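Local coordinates for protein oxaloacetate acetyl hydrolase (Cryphonectria parasitica, PDB 3LYE) that is an enzyme of the TIM-barrel clan, with a parallel beta barrel ringed by helices and calcium ions bound in the model, at residues A[48-53]-A[90-95]; A[27-32]-A[243-248]; A[77-82]-A[113-118]; A[162-167]-A[192-197]. One frame throughout, in Å; residues are numbered along the deposited sequence.

Following the chain from its N terminus, strand 27-32 opens the loop that contact 2 closes 211 residues later at 243-248; contacts 1, 3 and 4 all nest within it. Contact 1 opens next, at 48-53, and closes at 90-95, but contact 3 has meanwhile opened at 77-82 and closes at 113-118, so these two cross. Contact 4, 162-167 with 192-197, follows both in series. Contacts 1, 2 and 4 join neighbouring strands of one parallel sheet, whereas contact 3 sets helix 71-82 against the C-terminal end of helix 102-114 and the turn that follows it. Probable backbone hydrogen bonds run from one contact to the next: Y50 with P30 and V32, L91 with A118, A118 with V164.

Contact 1. Residues A[48-53]-A[90-95]; sequences SLYMTG and PLIADM. With CA (calcium ion), chain B.
L49, Y50 and M51 pair with L91, I92 and A93 as adjacent parallel strands, close to the centre of the chain, and D94 extends the contact to a calcium ion. The axes of strands 49-51 and 91-94 come within 4.6 Å, their N-to-C directions 21° apart. Four backbone bonds hold the register: L49 N to P90 O, I92 N to L49 O, M51 N to I92 O and D94 N to M51 O. P90 O is gripped twice, because S48 OG also donates to it at 3.1 Å, from above the carbonyl plane rather than along a lone pair. The two faces differ as expected for a TIM-type barrel. On the outer one, M51 CB meets L91 CD1 at 4.0 Å, under helix 71-82; on the inner one, I92 CG2 lies 4.2 Å from Y50 CD2. Y50 and D94 run alongside each other in the same direction, ring and carboxylate planes 32° apart. The D94 carboxylate carbon is anti to the backbone N (chi1 -174°), which lays OD2 beside G53 and the metal. One water joins Y50 OH, G53 N and D94 OD2, and Y50 OH is also bonded to H121 NE2. D94 OD2 binds the calcium ion at 2.5 Å; D96 and five waters complete the shell.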
loop_
_atom_site.group_PDB
_atom_site.type_symbol
_atom_site.label_atom_id
_atom_site.label_comp_id
_atom_site.label_asym_id
_atom_site.label_seq_id
_atom_site.Cartn_x
_atom_site.Cartn_y
_atom_site.Cartn_z
ATOM N N SER A 48 -17.246 11.577 17.825
ATOM C CA SER A 48 -16.626 10.293 17.550
ATOM C C SER A 48 -17.094 9.869 16.174
ATOM O O SER A 48 -18.193 10.225 15.748
ATOM C CB SER A 48 -17.023 9.229 18.577
ATOM O OG SER A 48 -16.268 8.035 18.329
ATOM N N LEU A 49 -16.253 9.128 15.477
ATOM C CA LEU A 49 -16.561 8.643 14.137
ATOM C C LEU A 49 -16.495 7.128 14.131
ATOM O O LEU A 49 -15.824 6.537 14.985
ATOM C CB LEU A 49 -15.525 9.132 13.120
ATOM C CG LEU A 49 -15.749 10.502 12.466
ATOM C CD1 LEU A 49 -16.279 11.608 13.291
ATOM C CD2 LEU A 49 -14.525 10.943 11.669
ATOM N N TYR A 50 -17.167 6.503 13.167
ATOM C CA TYR A 50 -17.149 5.061 13.023
ATOM C C TYR A 50 -16.719 4.735 11.572
ATOM O O TYR A 50 -17.334 5.216 10.600
ATOM C CB TYR A 50 -18.534 4.441 13.266
ATOM C CG TYR A 50 -18.689 2.994 12.860
ATOM C CD1 TYR A 50 -19.717 2.587 12.044
ATOM C CD2 TYR A 50 -17.818 2.033 13.326
ATOM C CE1 TYR A 50 -19.840 1.293 11.689
ATOM C CE2 TYR A 50 -17.920 0.753 12.945
ATOM C CZ TYR A 50 -18.963 0.370 12.163
ATOM O OH TYR A 50 -19.104 -0.938 11.843
ATOM N N MET A 51 -15.662 3.962 11.389
ATOM C CA MET A 51 -15.242 3.565 10.059
ATOM C C MET A 51 -15.851 2.217 9.743
ATOM O O MET A 51 -15.544 1.194 10.362
ATOM C CB MET A 51 -13.746 3.417 9.936
ATOM C CG MET A 51 -13.297 3.123 8.495
ATOM S SD MET A 51 -11.559 2.692 8.353
ATOM C CE MET A 51 -11.625 0.918 8.624
ATOM N N THR A 52 -16.681 2.207 8.713
ATOM C CA THR A 52 -17.368 1.006 8.302
ATOM C C THR A 52 -16.549 0.089 7.424
ATOM O O THR A 52 -15.738 0.514 6.622
ATOM C CB THR A 52 -18.675 1.345 7.568
ATOM O OG1 THR A 52 -18.344 1.772 6.254
ATOM C CG2 THR A 52 -19.426 2.409 8.272
ATOM N N GLY A 53 -16.799 -1.205 7.556
ATOM C CA GLY A 53 -16.129 -2.205 6.740
ATOM C C GLY A 53 -16.728 -2.235 5.331
ATOM O O GLY A 53 -16.009 -2.306 4.335
ATOM N N PRO A 90 -12.199 10.737 18.375
ATOM C CA PRO A 90 -11.822 9.340 18.313
ATOM C C PRO A 90 -12.554 8.587 17.196
ATOM O O PRO A 90 -13.697 8.899 16.831
ATOM C CB PRO A 90 -12.290 8.778 19.684
ATOM C CG PRO A 90 -13.214 9.749 20.206
ATOM C CD PRO A 90 -12.821 11.084 19.666
ATOM N N LEU A 91 -11.876 7.568 16.689
ATOM C CA LEU A 91 -12.380 6.705 15.672
ATOM C C LEU A 91 -12.580 5.246 16.150
ATOM O O LEU A 91 -11.654 4.652 16.709
ATOM C CB LEU A 91 -11.368 6.609 14.483
ATOM C CG LEU A 91 -11.862 5.737 13.310
ATOM C CD1 LEU A 91 -13.112 6.297 12.633
ATOM C CD2 LEU A 91 -10.721 5.496 12.313
ATOM N N ILE A 92 -13.810 4.744 16.018
ATOM C CA ILE A 92 -14.109 3.350 16.283
ATOM C C ILE A 92 -14.080 2.719 14.873
ATOM O O ILE A 92 -14.718 3.274 13.957
ATOM C CB ILE A 92 -15.470 3.114 16.908
ATOM C CG1 ILE A 92 -15.476 3.701 18.317
ATOM C CG2 ILE A 92 -15.787 1.605 16.940
ATOM C CD1 ILE A 92 -16.835 3.690 18.980
ATOM N N ALA A 93 -13.378 1.600 14.677
ATOM C CA ALA A 93 -13.318 0.952 13.391
ATOM C C ALA A 93 -13.722 -0.498 13.452
ATOM O O ALA A 93 -13.494 -1.181 14.439
ATOM C CB ALA A 93 -11.911 1.018 12.828
ATOM N N ASP A 94 -14.389 -0.946 12.397
ATOM C CA ASP A 94 -14.726 -2.342 12.276
ATOM C C ASP A 94 -13.409 -3.121 12.171
ATOM O O ASP A 94 -12.477 -2.638 11.503
ATOM C CB ASP A 94 -15.473 -2.500 10.932
ATOM C CG ASP A 94 -16.043 -3.878 10.668
ATOM O OD1 ASP A 94 -15.829 -4.813 11.469
ATOM O OD2 ASP A 94 -16.742 -3.996 9.616
ATOM N N MET A 95 -13.277 -4.234 12.897
ATOM C CA MET A 95 -12.112 -5.094 12.756
ATOM C C MET A 95 -12.567 -6.517 12.351
ATOM O O MET A 95 -11.813 -7.478 12.426
ATOM C CB MET A 95 -11.108 -5.090 13.902
ATOM C CG MET A 95 -11.597 -5.693 15.189
ATOM S SD MET A 95 -10.291 -5.881 16.438
ATOM C CE MET A 95 -9.468 -7.325 15.796
HETATM CA CA CA B . -17.726 -6.115 8.736
HETATM O O HOH W 1 -18.824 -1.993 9.400
HETATM O O HOH W 2 -18.038 -6.284 11.079
HETATM O O HOH W 3 -18.316 -8.485 9.070
HETATM O O HOH W 4 -17.015 -5.369 6.653
HETATM O O HOH W 5 -19.540 -6.995 7.207
HETATM O O HOH W 6 -19.088 -4.702 9.081
#

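Contact 2. Residues A[27-32]-A[243-248]; sequences IVCPGV and IMIFSF
I27, C29 and G31 alternate with M244 and F246 in the backbone bonding that joins strand 27-32 to strand 243-247. M244 N donates to I27 O at 2.9 Å, C29 N to M244 O at 2.9 Å and F246 N to C29 O at 3.0 Å. The last bond, G31 N to F246 O, is weak, its N-H...O angle only 125°. Auxiliary CA-H...O contacts run from I243 CA to I27 O and from I245 CA to C29 O. The strands diverge by 19° in direction, all in parallel register; through them the first and last strands of the barrel become neighbours, the step that helps bend the sheet into a closed wall. Apolar packing splits between two faces. On that of I27, C29, I243 and I245, C29 SG sits 3.9 Å from I243 CG2, and C29 CB touches I245 CG2. On the other, V28 CG1 approaches F246 CE2 obliquely at 3.9 Å. F246 CG stands beside the backbone N (chi1 -69°), which sets the ring edge against C29 O, in plane and 3.7 Å from F246 CD2. V233 of helix 233-239 and L265 of a second subunit also pack on F246.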
loop_
_atom_site.group_PDB
_atom_site.type_symbol
_atom_site.label_atom_id
_atom_site.label_comp_id
_atom_site.label_asym_id
_atom_site.label_seq_id
_atom_site.Cartn_x
_atom_site.Cartn_y
_atom_site.Cartn_z
ATOM N N ILE A 27 -22.795 8.092 22.913
ATOM C CA ILE A 27 -21.748 8.525 21.971
ATOM C C ILE A 27 -22.224 8.189 20.561
ATOM O O ILE A 27 -22.277 7.019 20.205
ATOM C CB ILE A 27 -20.405 7.884 22.357
ATOM C CG1 ILE A 27 -20.018 8.210 23.811
ATOM C CG2 ILE A 27 -19.295 8.334 21.411
ATOM C CD1 ILE A 27 -19.009 7.231 24.388
ATOM N N VAL A 28 -22.556 9.221 19.778
ATOM C CA VAL A 28 -23.087 9.088 18.435
ATOM C C VAL A 28 -21.949 9.124 17.433
ATOM O O VAL A 28 -21.239 10.112 17.307
ATOM C CB VAL A 28 -24.116 10.214 18.203
ATOM C CG1 VAL A 28 -24.546 10.303 16.765
ATOM C CG2 VAL A 28 -25.319 10.052 19.144
ATOM N N CYS A 29 -21.841 8.048 16.664
ATOM C CA CYS A 29 -20.777 7.895 15.687
ATOM C C CYS A 29 -21.262 7.629 14.296
ATOM O O CYS A 29 -21.666 6.518 13.988
ATOM C CB CYS A 29 -19.907 6.693 16.113
ATOM S SG CYS A 29 -19.325 6.676 17.827
ATOM N N PRO A 30 -21.186 8.639 13.457
ATOM C CA PRO A 30 -21.635 8.399 12.085
ATOM C C PRO A 30 -20.658 7.492 11.344
ATOM O O PRO A 30 -19.435 7.586 11.553
ATOM C CB PRO A 30 -21.592 9.794 11.459
ATOM C CG PRO A 30 -20.607 10.532 12.281
ATOM C CD PRO A 30 -20.789 10.027 13.686
ATOM N N GLY A 31 -21.202 6.613 10.504
ATOM C CA GLY A 31 -20.373 5.733 9.700
ATOM C C GLY A 31 -19.780 6.483 8.521
ATOM O O GLY A 31 -20.484 6.991 7.683
ATOM N N VAL A 32 -18.463 6.521 8.487
ATOM C CA VAL A 32 -17.648 7.156 7.478
ATOM C C VAL A 32 -16.838 6.073 6.783
ATOM O O VAL A 32 -16.584 5.024 7.342
ATOM C CB VAL A 32 -16.817 8.318 8.023
ATOM C CG1 VAL A 32 -17.709 9.375 8.652
ATOM C CG2 VAL A 32 -15.802 7.835 9.003
ATOM N N ILE A 243 -23.105 3.694 23.220
ATOM C CA ILE A 243 -22.550 4.092 21.932
ATOM C C ILE A 243 -23.561 3.689 20.865
ATOM O O ILE A 243 -24.213 2.661 21.001
ATOM C CB ILE A 243 -21.193 3.416 21.600
ATOM C CG1 ILE A 243 -20.206 3.614 22.758
ATOM C CG2 ILE A 243 -20.625 3.909 20.245
ATOM C CD1 ILE A 243 -18.880 2.844 22.586
ATOM N N MET A 244 -23.685 4.489 19.800
ATOM C CA MET A 244 -24.593 4.165 18.708
ATOM C C MET A 244 -23.818 4.529 17.441
ATOM O O MET A 244 -23.368 5.661 17.278
ATOM C CB MET A 244 -25.892 4.944 18.784
ATOM C CG MET A 244 -26.901 4.559 17.750
ATOM S SD MET A 244 -28.467 5.348 18.148
ATOM C CE MET A 244 -29.542 4.751 16.845
ATOM N N ILE A 245 -23.641 3.547 16.576
ATOM C CA ILE A 245 -22.916 3.724 15.324
ATOM C C ILE A 245 -23.918 3.668 14.200
ATOM O O ILE A 245 -24.924 2.971 14.283
ATOM C CB ILE A 245 -21.751 2.740 15.169
ATOM C CG1 ILE A 245 -22.237 1.301 14.992
ATOM C CG2 ILE A 245 -20.808 2.873 16.380
ATOM C CD1 ILE A 245 -21.107 0.317 14.905
ATOM N N PHE A 246 -23.626 4.403 13.134
ATOM C CA PHE A 246 -24.522 4.483 12.012
ATOM C C PHE A 246 -23.937 3.970 10.697
ATOM O O PHE A 246 -23.352 4.734 9.917
ATOM C CB PHE A 246 -24.979 5.944 11.916
ATOM C CG PHE A 246 -25.870 6.359 13.039
ATOM C CD1 PHE A 246 -27.241 6.323 12.909
ATOM C CD2 PHE A 246 -25.334 6.774 14.236
ATOM C CE1 PHE A 246 -28.051 6.685 13.964
ATOM C CE2 PHE A 246 -26.153 7.107 15.299
ATOM C CZ PHE A 246 -27.514 7.076 15.162
ATOM N N SER A 247 -24.113 2.669 10.481
ATOM C CA SER A 247 -23.658 1.992 9.277
ATOM C C SER A 247 -24.477 2.524 8.097
ATOM O O SER A 247 -25.681 2.680 8.152
ATOM C CB SER A 247 -23.807 0.486 9.398
ATOM O OG SER A 247 -23.052 0.033 10.495
ATOM N N PHE A 248 -23.777 2.784 7.015
ATOM C CA PHE A 248 -24.310 3.304 5.773
ATOM C C PHE A 248 -24.804 4.762 5.824
ATOM O O PHE A 248 -25.340 5.242 4.839
ATOM C CB PHE A 248 -25.397 2.381 5.202
ATOM C CG PHE A 248 -24.910 1.013 4.899
ATOM C CD1 PHE A 248 -25.085 -0.026 5.795
ATOM C CD2 PHE A 248 -24.254 0.751 3.727
ATOM C CE1 PHE A 248 -24.608 -1.297 5.506
ATOM C CE2 PHE A 248 -23.764 -0.524 3.457
ATOM C CZ PHE A 248 -23.941 -1.543 4.340
#

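Contact 3. Residues A[77-82]-A[113-118]; sequences NADMIA and IRSGVA
S115 and D79 carry the polar side of this contact, with A82 the third large contributor, where helix 71-82 meets the end of helix 102-114. S115 OG comes 3.1 Å from D79 OD2, and S115 CB lies 3.4 Å from the same oxygen, so the serine rests alongside the carboxylate. This hydrogen bond is not settled, since the hydroxyl's one proton can also serve H111 O; R75 NE of the same chain bonds to S115 OG as well. D79 CG is anti to the backbone N (chi1 173°), carrying the carboxylate across to S115. A82 sets its methyl against the turn, CB 4.0 Å from both S115 O and G116 O. One turn earlier, A78 CB makes the apolar contact, touching V117 CG2 at 3.8 Å and extending the packing toward L91 and A93 of strand 91-94. S115 is the first residue to leave the helical conformation, and G116, with positive phi, is the C-prime residue of a Schellman motif: V117 N bonds to Y112 O and G116 N to I113 O. The motif turns the chain toward strand 119-122. D79 OD1, meanwhile, makes salt bridges to R114 and R75 of a third subunit. The buried D79 carboxylate has these two arginines at OD1 and, at OD2, a serine hydroxyl whose proton may go to H111 O instead; the arginines would probably favour its ionised form and tie this helix junction to the subunit interface.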
loop_
_atom_site.group_PDB
_atom_site.type_symbol
_atom_site.label_atom_id
_atom_site.label_comp_id
_atom_site.label_asym_id
_atom_site.label_seq_id
_atom_site.Cartn_x
_atom_site.Cartn_y
_atom_site.Cartn_z
ATOM N N ASN A 77 -7.157 2.509 5.783
ATOM C CA ASN A 77 -8.240 3.480 5.817
ATOM C C ASN A 77 -8.403 4.062 7.210
ATOM O O ASN A 77 -8.645 5.252 7.356
ATOM C CB ASN A 77 -9.527 2.841 5.309
ATOM C CG ASN A 77 -10.457 3.821 4.627
ATOM O OD1 ASN A 77 -10.019 4.751 3.955
ATOM N ND2 ASN A 77 -11.738 3.582 4.752
ATOM N N ALA A 78 -8.268 3.244 8.236
ATOM C CA ALA A 78 -8.421 3.726 9.597
ATOM C C ALA A 78 -7.295 4.657 10.001
ATOM O O ALA A 78 -7.525 5.630 10.671
ATOM C CB ALA A 78 -8.546 2.548 10.572
ATOM N N ASP A 79 -6.083 4.346 9.598
ATOM C CA ASP A 79 -4.907 5.157 9.898
ATOM C C ASP A 79 -5.117 6.544 9.249
ATOM O O ASP A 79 -4.863 7.594 9.835
ATOM C CB ASP A 79 -3.693 4.428 9.333
ATOM C CG ASP A 79 -2.461 5.211 9.426
ATOM O OD1 ASP A 79 -2.066 5.870 8.443
ATOM O OD2 ASP A 79 -1.892 5.212 10.483
ATOM N N MET A 80 -5.611 6.539 8.019
ATOM C CA MET A 80 -5.870 7.778 7.337
ATOM C C MET A 80 -6.948 8.596 8.066
ATOM O O MET A 80 -6.756 9.777 8.379
ATOM C CB MET A 80 -6.282 7.521 5.873
ATOM C CG MET A 80 -6.546 8.779 5.065
ATOM S SD MET A 80 -8.274 9.401 5.164
ATOM C CE MET A 80 -9.182 8.085 4.336
ATOM N N ILE A 81 -8.073 7.969 8.360
ATOM C CA ILE A 81 -9.167 8.704 8.973
ATOM C C ILE A 81 -8.897 9.200 10.368
ATOM O O ILE A 81 -9.186 10.351 10.687
ATOM C CB ILE A 81 -10.459 7.834 8.953
ATOM C CG1 ILE A 81 -10.954 7.629 7.520
ATOM C CG2 ILE A 81 -11.552 8.461 9.828
ATOM C CD1 ILE A 81 -11.938 6.507 7.364
ATOM N N ALA A 82 -8.335 8.349 11.213
ATOM C CA ALA A 82 -8.110 8.741 12.587
ATOM C C ALA A 82 -7.164 9.874 12.784
ATOM O O ALA A 82 -7.270 10.586 13.780
ATOM C CB ALA A 82 -7.568 7.530 13.360
ATOM N N ILE A 113 -4.046 0.091 17.182
ATOM C CA ILE A 113 -3.551 0.904 18.285
ATOM C C ILE A 113 -2.452 1.874 17.834
ATOM O O ILE A 113 -2.489 3.066 18.159
ATOM C CB ILE A 113 -3.066 0.004 19.446
ATOM C CG1 ILE A 113 -4.291 -0.556 20.189
ATOM C CG2 ILE A 113 -2.165 0.734 20.448
ATOM C CD1 ILE A 113 -3.967 -1.652 21.171
ATOM N N ARG A 114 -1.468 1.343 17.117
ATOM C CA ARG A 114 -0.346 2.123 16.585
ATOM C C ARG A 114 -0.817 3.253 15.686
ATOM O O ARG A 114 -0.188 4.318 15.627
ATOM C CB ARG A 114 0.595 1.217 15.725
ATOM C CG ARG A 114 1.478 0.387 16.564
ATOM C CD ARG A 114 2.161 -0.749 15.833
ATOM N NE ARG A 114 2.655 -0.409 14.526
ATOM C CZ ARG A 114 3.056 -1.290 13.631
ATOM N NH1 ARG A 114 3.443 -0.853 12.435
ATOM N NH2 ARG A 114 3.094 -2.582 13.934
ATOM N N SER A 115 -1.896 2.982 14.962
ATOM C CA SER A 115 -2.474 3.941 14.027
ATOM C C SER A 115 -3.420 4.950 14.661
ATOM O O SER A 115 -4.103 5.682 13.964
ATOM C CB SER A 115 -3.198 3.215 12.895
ATOM O OG SER A 115 -2.285 2.588 12.008
ATOM N N GLY A 116 -3.482 4.992 15.982
ATOM C CA GLY A 116 -4.322 5.950 16.676
ATOM C C GLY A 116 -5.796 5.645 16.710
ATOM O O GLY A 116 -6.576 6.511 17.083
ATOM N N VAL A 117 -6.175 4.427 16.351
ATOM C CA VAL A 117 -7.579 4.072 16.379
ATOM C C VAL A 117 -8.006 3.939 17.852
ATOM O O VAL A 117 -7.279 3.446 18.689
ATOM C CB VAL A 117 -7.812 2.782 15.602
ATOM C CG1 VAL A 117 -9.263 2.358 15.671
ATOM C CG2 VAL A 117 -7.355 2.927 14.156
ATOM N N ALA A 118 -9.187 4.465 18.150
ATOM C CA ALA A 118 -9.702 4.483 19.520
ATOM C C ALA A 118 -10.313 3.210 20.027
ATOM O O ALA A 118 -10.238 2.893 21.230
ATOM C CB ALA A 118 -10.681 5.629 19.704
#

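Contact 4. Residues A[162-167]-A[192-197]; sequences DFVLIA and ADVGLL
L165 and D193 exchange hydrogen bonds through backbone and side chain. L165 N donates to D193 OD1 at 2.9 Å, nearly straight at 169° and onto the anti lone pair; in return L165 O accepts from D193 N at 2.8 Å, in the carbonyl plane, and from V194 N at 3.3 Å. D193 CG stands beside its own backbone N and anti to the carbonyl carbon (chi1 -59°), which brings OD1 to L165 N, so the carboxylate takes the acceptor role at the start of the strand pair. Ordinary parallel bonding then takes over: A167 N to V194 O and L196 N to A167 O, both 2.8 Å, with I166 opposite V194 and A167 opposite G195. Side chains pack on both faces. V164 CG1 meets V194 CG2, and I166 lies alongside V194, I166 CG1 to V194 CB 3.8 Å, while I166 CG2 crosses to L196 CB at 3.7 Å. On the other face A167 CB and A192 CB are 3.7 Å apart. In the next shell, salt bridges from D193 OD1 to K156 and from OD2 to R17 would help hold the carboxylate in place. Strands 164-169 and 194-197 are neighbours in the barrel wall: L219 of strand 219-223 packs against I166, V194 and L196, whereas helix 142-158 covers L165 and A167, and helix 12-22 reaches V164 and V194.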
loop_
_atom_site.group_PDB
_atom_site.type_symbol
_atom_site.label_atom_id
_atom_site.label_comp_id
_atom_site.label_asym_id
_atom_site.label_seq_id
_atom_site.Cartn_x
_atom_site.Cartn_y
_atom_site.Cartn_z
ATOM N N ASP A 162 -5.461 2.315 26.073
ATOM C CA ASP A 162 -6.817 2.557 26.516
ATOM C C ASP A 162 -7.835 2.102 25.455
ATOM O O ASP A 162 -9.020 2.299 25.629
ATOM C CB ASP A 162 -7.043 4.034 26.780
ATOM C CG ASP A 162 -6.608 4.459 28.158
ATOM O OD1 ASP A 162 -6.562 5.661 28.380
ATOM O OD2 ASP A 162 -6.342 3.613 29.017
ATOM N N PHE A 163 -7.341 1.480 24.383
ATOM C CA PHE A 163 -8.176 0.980 23.266
ATOM C C PHE A 163 -9.470 0.350 23.794
ATOM O O PHE A 163 -9.422 -0.513 24.656
ATOM C CB PHE A 163 -7.363 -0.055 22.482
ATOM C CG PHE A 163 -7.936 -0.447 21.139
ATOM C CD1 PHE A 163 -8.519 -1.697 20.971
ATOM C CD2 PHE A 163 -7.823 0.380 20.046
ATOM C CE1 PHE A 163 -8.990 -2.101 19.747
ATOM C CE2 PHE A 163 -8.273 -0.049 18.818
ATOM C CZ PHE A 163 -8.828 -1.279 18.680
ATOM N N VAL A 164 -10.584 0.698 23.151
ATOM C CA VAL A 164 -11.885 0.179 23.555
ATOM C C VAL A 164 -12.275 -0.984 22.652
ATOM O O VAL A 164 -12.556 -0.792 21.452
ATOM C CB VAL A 164 -12.918 1.303 23.485
ATOM C CG1 VAL A 164 -14.330 0.790 23.763
ATOM C CG2 VAL A 164 -12.522 2.414 24.449
ATOM N N LEU A 165 -12.269 -2.186 23.225
ATOM C CA LEU A 165 -12.608 -3.367 22.489
ATOM C C LEU A 165 -14.081 -3.669 22.644
ATOM O O LEU A 165 -14.571 -3.855 23.763
ATOM C CB LEU A 165 -11.769 -4.564 22.959
ATOM C CG LEU A 165 -12.082 -5.846 22.142
ATOM C CD1 LEU A 165 -11.537 -5.742 20.688
ATOM C CD2 LEU A 165 -11.525 -7.050 22.853
ATOM N N ILE A 166 -14.786 -3.704 21.524
ATOM C CA ILE A 166 -16.197 -3.995 21.470
ATOM C C ILE A 166 -16.374 -5.402 20.977
ATOM O O ILE A 166 -15.914 -5.775 19.890
ATOM C CB ILE A 166 -16.927 -3.020 20.513
ATOM C CG1 ILE A 166 -16.772 -1.574 20.977
ATOM C CG2 ILE A 166 -18.413 -3.424 20.336
ATOM C CD1 ILE A 166 -16.475 -0.594 19.812
ATOM N N ALA A 167 -17.020 -6.218 21.812
ATOM C CA ALA A 167 -17.305 -7.600 21.487
ATOM C C ALA A 167 -18.635 -7.667 20.775
ATOM O O ALA A 167 -19.667 -7.398 21.375
ATOM C CB ALA A 167 -17.346 -8.474 22.746
ATOM N N ALA A 192 -13.438 -7.658 27.254
ATOM C CA ALA A 192 -14.028 -6.727 26.327
ATOM C C ALA A 192 -14.629 -5.576 27.140
ATOM O O ALA A 192 -15.164 -5.760 28.242
ATOM C CB ALA A 192 -15.036 -7.401 25.455
ATOM N N ASP A 193 -14.576 -4.382 26.557
ATOM C CA ASP A 193 -15.062 -3.180 27.187
ATOM C C ASP A 193 -16.510 -2.793 26.950
ATOM O O ASP A 193 -17.109 -2.114 27.777
ATOM C CB ASP A 193 -14.198 -2.008 26.697
ATOM C CG ASP A 193 -12.728 -2.189 27.019
ATOM O OD1 ASP A 193 -11.899 -2.368 26.096
ATOM O OD2 ASP A 193 -12.385 -2.097 28.220
ATOM N N VAL A 194 -17.040 -3.218 25.813
ATOM C CA VAL A 194 -18.385 -2.920 25.398
ATOM C C VAL A 194 -18.922 -4.092 24.619
ATOM O O VAL A 194 -18.165 -4.792 23.951
ATOM C CB VAL A 194 -18.343 -1.697 24.409
ATOM C CG1 VAL A 194 -19.723 -1.314 23.892
ATOM C CG2 VAL A 194 -17.624 -0.490 25.045
ATOM N N GLY A 195 -20.229 -4.304 24.665
ATOM C CA GLY A 195 -20.828 -5.379 23.918
ATOM C C GLY A 195 -21.705 -4.838 22.783
ATOM O O GLY A 195 -22.211 -3.713 22.839
ATOM N N LEU A 196 -21.820 -5.625 21.725
ATOM C CA LEU A 196 -22.626 -5.285 20.560
ATOM C C LEU A 196 -23.385 -6.532 20.116
ATOM O O LEU A 196 -22.800 -7.510 19.668
ATOM C CB LEU A 196 -21.746 -4.760 19.414
ATOM C CG LEU A 196 -22.316 -4.727 17.987
ATOM C CD1 LEU A 196 -23.684 -4.130 17.923
ATOM C CD2 LEU A 196 -21.319 -3.983 17.080
ATOM N N LEU A 197 -24.699 -6.508 20.328
ATOM C CA LEU A 197 -25.585 -7.581 19.917
ATOM C C LEU A 197 -26.081 -7.016 18.565
ATOM O O LEU A 197 -26.837 -6.054 18.519
ATOM C CB LEU A 197 -26.695 -7.806 20.940
ATOM C CG LEU A 197 -27.450 -9.133 20.799
ATOM C CD1 LEU A 197 -28.280 -9.439 22.027
ATOM C CD2 LEU A 197 -28.326 -9.140 19.550
#